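Local coordinates for protein KLLA0F20702p (PDB 5Y5A) that is the yeast telomerase subunit Est1, which probably helps recruit telomerase to telomeres by binding the telomere protein Cdc13, at residues N99-N104 with K202-H207; E418-L423 with Y482-M487. One frame throughout, in Å; residues are numbered along the deposited sequence.

Contact 1: residues N99-N104 with K202-H207; sequences NWRNRN and KIIMEH
Arg101 reaches from helix 78-105 to the last turn of helix 179-206, its CB resting 3.9 Å from the Met205 SD. The Met205 chain bends at its second torsion (chi2 -76°), bringing the polarisable sulfur back toward the arginine. With CG anti to the backbone N (chi1 178°) and the chain extended as far as NE, Arg101 carries its guanidinium across to the end of the other helix; arginine suits the place by joining an aliphatic stem to a polar tip. Arg101 CD lies against the Ile204 CG2 methyl at 3.7 Å, the two side chains crossing at about a right angle. Both helices belong to the Est1 family region of the TPR clan, a helical-repeat class of folds, and here they run in roughly the same direction and meet near their C-terminal ends. Arg101 NE then donates a weak, bent hydrogen bond to the Ile204 O (3.0 Å, 126° at the hydrogen). The Ile204 CG2 methyl also covers one face of the Arg101 guanidinium, 3.6 Å above its plane and toward the rim. His207 O lies at the guanidinium edge, near its plane, 4.0 Å from Arg101 NH2, too long for a bond; NH2 forms a salt bridge with Asp210.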
ATOM      1  N   ASN A  99      21.768 -17.339  -0.324  1.00 83.40           N
ATOM      2  CA  ASN A  99      22.026 -18.760  -0.562  1.00 86.93           C
ATOM      3  C   ASN A  99      22.997 -19.336   0.450  1.00 89.45           C
ATOM      4  O   ASN A  99      22.799 -20.430   0.980  1.00 91.43           O
ATOM      5  CB  ASN A  99      22.581 -18.980  -1.968  1.00 87.08           C
ATOM      6  CG  ASN A  99      21.578 -18.641  -3.045  1.00 92.63           C
ATOM      7  OD1 ASN A  99      20.619 -17.907  -2.805  1.00 95.34           O
ATOM      8  ND2 ASN A  99      21.791 -19.179  -4.242  1.00 93.98           N
ATOM      9  N   TRP A 100      24.050 -18.578   0.714  1.00 91.63           N
ATOM     10  CA  TRP A 100      25.070 -19.001   1.649  1.00 95.61           C
ATOM     11  C   TRP A 100      24.528 -19.009   3.076  1.00 92.14           C
ATOM     12  O   TRP A 100      24.789 -19.942   3.830  1.00 94.54           O
ATOM     13  CB  TRP A 100      26.291 -18.095   1.540  1.00108.07           C
ATOM     14  CG  TRP A 100      27.575 -18.848   1.537  1.00125.23           C
ATOM     15  CD1 TRP A 100      28.347 -19.161   0.449  1.00129.27           C
ATOM     16  CD2 TRP A 100      28.238 -19.405   2.671  1.00133.78           C
ATOM     17  NE1 TRP A 100      29.451 -19.869   0.843  1.00133.88           N
ATOM     18  CE2 TRP A 100      29.407 -20.031   2.204  1.00135.74           C
ATOM     19  CE3 TRP A 100      27.959 -19.430   4.041  1.00136.46           C
ATOM     20  CZ2 TRP A 100      30.290 -20.674   3.055  1.00138.65           C
ATOM     21  CZ3 TRP A 100      28.831 -20.065   4.876  1.00137.65           C
ATOM     22  CH2 TRP A 100      29.981 -20.677   4.383  1.00139.02           C
ATOM     23  N   ARG A 101      23.780 -17.972   3.452  1.00 90.44           N
ATOM     24  CA  ARG A 101      23.173 -17.922   4.782  1.00 94.18           C
ATOM     25  C   ARG A 101      22.268 -19.124   5.008  1.00 97.79           C
ATOM     26  O   ARG A 101      22.158 -19.640   6.122  1.00 97.85           O
ATOM     27  CB  ARG A 101      22.365 -16.639   4.978  1.00 88.21           C
ATOM     28  CG  ARG A 101      21.677 -16.563   6.338  1.00 86.35           C
ATOM     29  CD  ARG A 101      20.579 -15.509   6.368  1.00 84.25           C
ATOM     30  NE  ARG A 101      19.983 -15.382   7.696  1.00 84.13           N
ATOM     31  CZ  ARG A 101      18.897 -16.037   8.094  1.00 78.57           C
ATOM     32  NH1 ARG A 101      18.281 -16.873   7.264  1.00 71.01           N
ATOM     33  NH2 ARG A 101      18.430 -15.858   9.325  1.00 75.30           N
ATOM     34  N   ASN A 102      21.623 -19.566   3.938  1.00 97.34           N
ATOM     35  CA  ASN A 102      20.748 -20.719   4.015  1.00 97.98           C
ATOM     36  C   ASN A 102      21.526 -22.034   4.053  1.00106.79           C
ATOM     37  O   ASN A 102      20.941 -23.096   4.258  1.00109.98           O
ATOM     38  CB  ASN A 102      19.766 -20.702   2.849  1.00 90.83           C
ATOM     39  CG  ASN A 102      18.919 -19.445   2.831  1.00 86.71           C
ATOM     40  OD1 ASN A 102      18.684 -18.823   3.870  1.00 88.21           O
ATOM     41  ND2 ASN A 102      18.460 -19.063   1.649  1.00 84.59           N
ATOM     42  N   ARG A 103      22.841 -21.965   3.858  1.00112.69           N
ATOM     43  CA  ARG A 103      23.705 -23.117   4.113  1.00119.22           C
ATOM     44  C   ARG A 103      23.888 -23.279   5.615  1.00125.21           C
ATOM     45  O   ARG A 103      24.072 -24.385   6.118  1.00129.28           O
ATOM     46  CB  ARG A 103      25.075 -22.967   3.447  1.00119.88           C
ATOM     47  CG  ARG A 103      25.247 -23.688   2.123  1.00121.58           C
ATOM     48  CD  ARG A 103      26.670 -24.224   2.014  1.00127.51           C
ATOM     49  NE  ARG A 103      26.951 -24.841   0.721  1.00129.70           N
ATOM     50  CZ  ARG A 103      28.099 -25.441   0.419  1.00133.24           C
ATOM     51  NH1 ARG A 103      28.277 -25.977  -0.779  1.00134.01           N
ATOM     52  NH2 ARG A 103      29.070 -25.502   1.320  1.00135.05           N
ATOM     53  N   ASN A 104      23.839 -22.153   6.320  1.00128.79           N
ATOM     54  CA  ASN A 104      24.012 -22.115   7.766  1.00137.86           C
ATOM     55  C   ASN A 104      22.822 -22.715   8.513  1.00136.62           C
ATOM     56  O   ASN A 104      22.997 -23.521   9.428  1.00140.35           O
ATOM     57  CB  ASN A 104      24.243 -20.668   8.215  1.00148.26           C
ATOM     58  CG  ASN A 104      24.763 -20.563   9.637  1.00160.08           C
ATOM     59  OD1 ASN A 104      24.450 -21.386  10.498  1.00164.98           O
ATOM     60  ND2 ASN A 104      25.563 -19.534   9.890  1.00163.87           N
ATOM     61  N   LYS A 202      20.705  -6.853   4.809  1.00 60.46           N
ATOM     62  CA  LYS A 202      21.705  -6.838   5.838  1.00 67.74           C
ATOM     63  C   LYS A 202      21.145  -7.365   7.125  1.00 70.50           C
ATOM     64  O   LYS A 202      21.741  -8.212   7.754  1.00 73.03           O
ATOM     65  CB  LYS A 202      22.248  -5.435   6.053  1.00 70.59           C
ATOM     66  CG  LYS A 202      23.247  -5.344   7.189  1.00 74.79           C
ATOM     67  CD  LYS A 202      23.742  -3.930   7.406  1.00 78.45           C
ATOM     68  CE  LYS A 202      24.490  -3.807   8.719  1.00 84.04           C
ATOM     69  NZ  LYS A 202      24.274  -2.492   9.355  1.00 84.99           N
ATOM     70  N   ILE A 203      19.993  -6.853   7.514  1.00 67.57           N
ATOM     71  CA  ILE A 203      19.343  -7.268   8.755  1.00 66.41           C
ATOM     72  C   ILE A 203      19.164  -8.782   8.818  1.00 70.45           C
ATOM     73  O   ILE A 203      19.423  -9.406   9.848  1.00 74.17           O
ATOM     74  CB  ILE A 203      17.991  -6.583   8.910  1.00 66.14           C
ATOM     75  CG1 ILE A 203      18.206  -5.121   9.295  1.00 67.88           C
ATOM     76  CG2 ILE A 203      17.138  -7.286   9.954  1.00 64.27           C
ATOM     77  CD1 ILE A 203      16.994  -4.271   9.078  1.00 62.24           C
ATOM     78  N   ILE A 204      18.743  -9.368   7.702  1.00 65.96           N
ATOM     79  CA  ILE A 204      18.596 -10.815   7.609  1.00 68.94           C
ATOM     80  C   ILE A 204      19.928 -11.543   7.849  1.00 75.64           C
ATOM     81  O   ILE A 204      19.982 -12.529   8.591  1.00 72.09           O
ATOM     82  CB  ILE A 204      18.012 -11.209   6.242  1.00 70.33           C
ATOM     83  CG1 ILE A 204      16.546 -10.780   6.178  1.00 75.13           C
ATOM     84  CG2 ILE A 204      18.146 -12.709   6.005  1.00 68.07           C
ATOM     85  CD1 ILE A 204      16.007 -10.653   4.785  1.00 81.61           C
ATOM     86  N   MET A 205      21.001 -11.061   7.263  1.00 79.23           N
ATOM     87  CA  MET A 205      22.268 -11.710   7.467  1.00 83.21           C
ATOM     88  C   MET A 205      22.762 -11.503   8.892  1.00 86.13           C
ATOM     89  O   MET A 205      23.282 -12.404   9.501  1.00 83.62           O
ATOM     90  CB  MET A 205      23.276 -11.191   6.463  1.00 82.33           C
ATOM     91  CG  MET A 205      22.763 -11.196   5.044  1.00 79.24           C
ATOM     92  SD  MET A 205      22.753 -12.837   4.358  1.00 84.16           S
ATOM     93  CE  MET A 205      21.497 -12.702   3.122  1.00 79.19           C
ATOM     94  N   GLU A 206      22.573 -10.304   9.413  1.00 89.63           N
ATOM     95  CA  GLU A 206      23.038  -9.974  10.752  1.00 89.26           C
ATOM     96  C   GLU A 206      22.250 -10.687  11.846  1.00 96.33           C
ATOM     97  O   GLU A 206      22.593 -10.593  13.027  1.00101.74           O
ATOM     98  CB  GLU A 206      22.965  -8.464  10.978  1.00 82.93           C
ATOM     99  CG  GLU A 206      24.050  -7.678  10.279  1.00 82.14           C
ATOM    100  CD  GLU A 206      24.052  -6.224  10.692  1.00 85.97           C
ATOM    101  OE1 GLU A 206      22.976  -5.715  11.070  1.00 89.53           O
ATOM    102  OE2 GLU A 206      25.128  -5.594  10.651  1.00 89.28           O
ATOM    103  N   HIS A 207      21.196 -11.396  11.456  1.00 94.75           N
ATOM    104  CA  HIS A 207      20.361 -12.098  12.425  1.00 92.43           C
ATOM    105  C   HIS A 207      20.797 -13.548  12.631  1.00 91.86           C
ATOM    106  O   HIS A 207      21.174 -14.237  11.680  1.00 89.47           O
ATOM    107  CB  HIS A 207      18.895 -12.047  11.999  1.00 81.96           C
ATOM    108  CG  HIS A 207      18.022 -11.295  12.953  1.00 83.05           C
ATOM    109  ND1 HIS A 207      17.019 -11.898  13.677  1.00 83.22           N
ATOM    110  CD2 HIS A 207      18.013  -9.987  13.307  1.00 85.12           C
ATOM    111  CE1 HIS A 207      16.422 -10.994  14.436  1.00 84.46           C
ATOM    112  NE2 HIS A 207      17.006  -9.828  14.229  1.00 85.05           N
TER

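Contact 2: residues E418-L423 with Y482-M487; sequences EMFQYL and YEEDIM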
ATOM      1  N   GLU A 418     -11.604  12.596  17.238  1.00 64.60           N
ATOM      2  CA  GLU A 418     -10.224  12.230  17.553  1.00 65.47           C
ATOM      3  C   GLU A 418      -9.618  11.247  16.551  1.00 56.14           C
ATOM      4  O   GLU A 418      -8.422  11.271  16.297  1.00 55.47           O
ATOM      5  CB  GLU A 418     -10.143  11.633  18.959  1.00 71.07           C
ATOM      6  CG  GLU A 418     -10.824  12.474  20.021  1.00 86.80           C
ATOM      7  CD  GLU A 418     -10.251  13.871  20.107  1.00 99.29           C
ATOM      8  OE1 GLU A 418      -9.014  13.997  20.233  1.00105.65           O
ATOM      9  OE2 GLU A 418     -11.036  14.843  20.041  1.00101.32           O
ATOM     10  N   MET A 419     -10.445  10.378  15.989  1.00 54.85           N
ATOM     11  CA  MET A 419      -9.945   9.335  15.106  1.00 46.95           C
ATOM     12  C   MET A 419     -10.477   9.517  13.684  1.00 49.52           C
ATOM     13  O   MET A 419     -11.682   9.420  13.441  1.00 51.71           O
ATOM     14  CB  MET A 419     -10.329   7.957  15.649  1.00 48.48           C
ATOM     15  CG  MET A 419      -9.851   7.691  17.074  1.00 55.04           C
ATOM     16  SD  MET A 419      -8.051   7.632  17.258  1.00 60.60           S
ATOM     17  CE  MET A 419      -7.628   6.209  16.256  1.00 46.87           C
ATOM     18  N   PHE A 420      -9.572   9.772  12.747  1.00 50.09           N
ATOM     19  CA  PHE A 420      -9.973  10.049  11.377  1.00 52.47           C
ATOM     20  C   PHE A 420     -10.584   8.816  10.727  1.00 48.38           C
ATOM     21  O   PHE A 420     -11.378   8.946   9.802  1.00 49.13           O
ATOM     22  CB  PHE A 420      -8.778  10.553  10.547  1.00 51.05           C
ATOM     23  CG  PHE A 420      -7.792   9.472  10.166  1.00 49.07           C
ATOM     24  CD1 PHE A 420      -7.944   8.756   8.984  1.00 48.48           C
ATOM     25  CD2 PHE A 420      -6.707   9.185  10.983  1.00 46.42           C
ATOM     26  CE1 PHE A 420      -7.046   7.763   8.634  1.00 46.39           C
ATOM     27  CE2 PHE A 420      -5.802   8.193  10.640  1.00 47.37           C
ATOM     28  CZ  PHE A 420      -5.973   7.477   9.463  1.00 43.61           C
ATOM     29  N   GLN A 421     -10.230   7.627  11.217  1.00 44.63           N
ATOM     30  CA  GLN A 421     -10.538   6.393  10.478  1.00 50.63           C
ATOM     31  C   GLN A 421     -12.025   6.131  10.279  1.00 44.67           C
ATOM     32  O   GLN A 421     -12.429   5.556   9.267  1.00 43.98           O
ATOM     33  CB  GLN A 421      -9.926   5.172  11.167  1.00 46.87           C
ATOM     34  CG  GLN A 421      -8.422   5.076  11.072  1.00 47.01           C
ATOM     35  CD  GLN A 421      -7.733   5.688  12.272  1.00 51.70           C
ATOM     36  OE1 GLN A 421      -8.363   6.369  13.092  1.00 49.54           O
ATOM     37  NE2 GLN A 421      -6.433   5.444  12.388  1.00 52.85           N
ATOM     38  N   TYR A 422     -12.833   6.537  11.249  1.00 46.57           N
ATOM     39  CA  TYR A 422     -14.259   6.223  11.220  1.00 42.94           C
ATOM     40  C   TYR A 422     -14.961   6.792   9.993  1.00 40.88           C
ATOM     41  O   TYR A 422     -15.576   6.045   9.236  1.00 38.96           O
ATOM     42  CB  TYR A 422     -14.917   6.709  12.506  1.00 42.49           C
ATOM     43  CG  TYR A 422     -14.444   5.901  13.681  1.00 43.57           C
ATOM     44  CD1 TYR A 422     -14.756   4.548  13.773  1.00 41.50           C
ATOM     45  CD2 TYR A 422     -13.655   6.461  14.670  1.00 42.26           C
ATOM     46  CE1 TYR A 422     -14.326   3.787  14.830  1.00 36.41           C
ATOM     47  CE2 TYR A 422     -13.207   5.695  15.742  1.00 47.65           C
ATOM     48  CZ  TYR A 422     -13.550   4.354  15.811  1.00 44.30           C
ATOM     49  OH  TYR A 422     -13.124   3.568  16.867  1.00 50.15           O
ATOM     50  N   LEU A 423     -14.840   8.096   9.768  1.00 38.46           N
ATOM     51  CA  LEU A 423     -15.465   8.701   8.595  1.00 44.83           C
ATOM     52  C   LEU A 423     -14.614   8.505   7.330  1.00 45.51           C
ATOM     53  O   LEU A 423     -15.134   8.530   6.218  1.00 44.94           O
ATOM     54  CB  LEU A 423     -15.733  10.186   8.846  1.00 45.21           C
ATOM     55  CG  LEU A 423     -16.820  10.500   9.893  1.00 48.49           C
ATOM     56  CD1 LEU A 423     -17.185  11.972   9.868  1.00 47.65           C
ATOM     57  CD2 LEU A 423     -18.072   9.650   9.675  1.00 41.92           C
ATOM     58  N   TYR A 482      -6.080  14.795   3.407  1.00 53.28           N
ATOM     59  CA  TYR A 482      -6.231  14.194   4.729  1.00 47.75           C
ATOM     60  C   TYR A 482      -5.479  12.857   4.790  1.00 48.44           C
ATOM     61  O   TYR A 482      -4.963  12.383   3.770  1.00 42.06           O
ATOM     62  CB  TYR A 482      -7.714  14.001   5.072  1.00 42.10           C
ATOM     63  CG  TYR A 482      -8.512  15.290   5.095  1.00 49.52           C
ATOM     64  CD1 TYR A 482      -7.902  16.503   5.386  1.00 56.12           C
ATOM     65  CD2 TYR A 482      -9.871  15.296   4.812  1.00 45.69           C
ATOM     66  CE1 TYR A 482      -8.625  17.684   5.398  1.00 55.93           C
ATOM     67  CE2 TYR A 482     -10.604  16.475   4.827  1.00 48.23           C
ATOM     68  CZ  TYR A 482      -9.972  17.662   5.119  1.00 54.31           C
ATOM     69  OH  TYR A 482     -10.690  18.832   5.127  1.00 62.04           O
ATOM     70  N   GLU A 483      -5.419  12.255   5.979  1.00 45.94           N
ATOM     71  CA  GLU A 483      -4.633  11.039   6.190  1.00 45.01           C
ATOM     72  C   GLU A 483      -4.995   9.959   5.186  1.00 39.74           C
ATOM     73  O   GLU A 483      -4.112   9.364   4.563  1.00 45.57           O
ATOM     74  CB  GLU A 483      -4.819  10.492   7.614  1.00 49.53           C
ATOM     75  CG  GLU A 483      -4.157  11.316   8.720  1.00 58.40           C
ATOM     76  CD  GLU A 483      -5.117  12.293   9.393  1.00 60.58           C
ATOM     77  OE1 GLU A 483      -6.050  12.791   8.719  1.00 50.67           O
ATOM     78  OE2 GLU A 483      -4.934  12.558  10.602  1.00 64.70           O
ATOM     79  N   GLU A 484      -6.292   9.714   5.022  1.00 40.93           N
ATOM     80  CA  GLU A 484      -6.742   8.653   4.129  1.00 40.74           C
ATOM     81  C   GLU A 484      -6.433   8.991   2.664  1.00 44.02           C
ATOM     82  O   GLU A 484      -6.190   8.091   1.863  1.00 37.29           O
ATOM     83  CB  GLU A 484      -8.240   8.367   4.322  1.00 40.34           C
ATOM     84  CG  GLU A 484      -9.189   9.516   3.956  1.00 42.54           C
ATOM     85  CD  GLU A 484      -9.521  10.418   5.132  1.00 45.80           C
ATOM     86  OE1 GLU A 484     -10.670  10.911   5.189  1.00 43.10           O
ATOM     87  OE2 GLU A 484      -8.638  10.625   6.000  1.00 45.50           O
ATOM     88  N   ASP A 485      -6.423  10.276   2.316  1.00 47.90           N
ATOM     89  CA  ASP A 485      -6.049  10.683   0.962  1.00 47.41           C
ATOM     90  C   ASP A 485      -4.597  10.306   0.701  1.00 49.00           C
ATOM     91  O   ASP A 485      -4.268   9.674  -0.304  1.00 48.63           O
ATOM     92  CB  ASP A 485      -6.234  12.196   0.751  1.00 48.01           C
ATOM     93  CG  ASP A 485      -7.668  12.656   0.950  1.00 48.57           C
ATOM     94  OD1 ASP A 485      -8.489  12.490   0.031  1.00 52.51           O
ATOM     95  OD2 ASP A 485      -7.969  13.208   2.022  1.00 50.48           O
ATOM     96  N   ILE A 486      -3.733  10.712   1.622  1.00 46.92           N
ATOM     97  CA  ILE A 486      -2.309  10.456   1.509  1.00 49.48           C
ATOM     98  C   ILE A 486      -2.012   8.963   1.380  1.00 51.45           C
ATOM     99  O   ILE A 486      -1.202   8.555   0.544  1.00 54.38           O
ATOM    100  CB  ILE A 486      -1.550  11.018   2.718  1.00 50.94           C
ATOM    101  CG1 ILE A 486      -1.802  12.522   2.849  1.00 50.57           C
ATOM    102  CG2 ILE A 486      -0.057  10.739   2.589  1.00 48.80           C
ATOM    103  CD1 ILE A 486      -1.285  13.116   4.146  1.00 46.19           C
ATOM    104  N   MET A 487      -2.677   8.155   2.200  1.00 42.16           N
ATOM    105  CA  MET A 487      -2.428   6.716   2.211  1.00 45.71           C
ATOM    106  C   MET A 487      -2.761   6.063   0.874  1.00 45.89           C
ATOM    107  O   MET A 487      -2.076   5.137   0.448  1.00 46.15           O
ATOM    108  CB  MET A 487      -3.224   6.045   3.335  1.00 40.08           C
ATOM    109  CG  MET A 487      -2.785   6.511   4.721  1.00 51.01           C
ATOM    110  SD  MET A 487      -3.934   6.084   6.043  1.00 64.43           S
ATOM    111  CE  MET A 487      -3.676   4.313   6.128  1.00 71.19           C
TER
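A carboxylate lies nearly flat over an aromatic ring here: the planes of the Glu483 carboxylate and the Phe420 ring are only 14° apart and stacked. The contact joins the region leading into helix 421-433 to the short helix 483-487, within the Est1 DNA/RNA-binding region, a member of the TPR clan. Glu483 CB makes a CH-pi contact over the centre of the Phe420 face, 3.6 Å from the centroid and 10° off the normal. A bend at the second torsion then folds the chain back along the ring, bringing Glu483 OE2 to 3.8 Å from Phe420 CD2. Phenylalanine suits this place because its flat, apolar face accepts the aliphatic part of a glutamate, while the acid end has its own partner: Glu483 OE1 is in a salt bridge with Arg533 of helix 526-546, which probably offsets the charge held beside the ring. Gln421 CD lies over the rim of the opposite face. Phe420 CG sits between its backbone N and carbonyl carbon (chi1 75°), turning the ring toward the short helix. Glu484 runs the opposite way beside the ring, its OE2 obliquely placed 3.6 Å from Phe420 CD1, and its OE1 forms salt bridges with Arg533 and Arg427, an arrangement likely to keep the buried acid ionised. One turn after Glu483, Met487 adds an oblique Met-aromatic contact, its SD 5.3 Å from the Phe420 ring centroid. At the N-cap of this helix, the Tyr482 N donates to the Asp485 OD2 at 2.8 Å, on the anti side of the carboxylate and tilted out of its plane.

Overall arrangement
Contact 1 and contact 2 follow one another along the chain, the first closing before the second opens, and they lie on opposite sides of the chain's centre. Their own centres are 39 Å apart and their nearest atoms about 23 Å, so neither touches the other. Contact 1 is the more peripheral, its centre 27 Å from the chain centre against 15 Å for contact 2, and it falls in the Est1 family region, whereas contact 2 belongs to the DNA/RNA-binding one. Both join parts distant in sequence through segments near helix ends, in a chain that is almost wholly helical and whose two family regions both belong to the TPR clan.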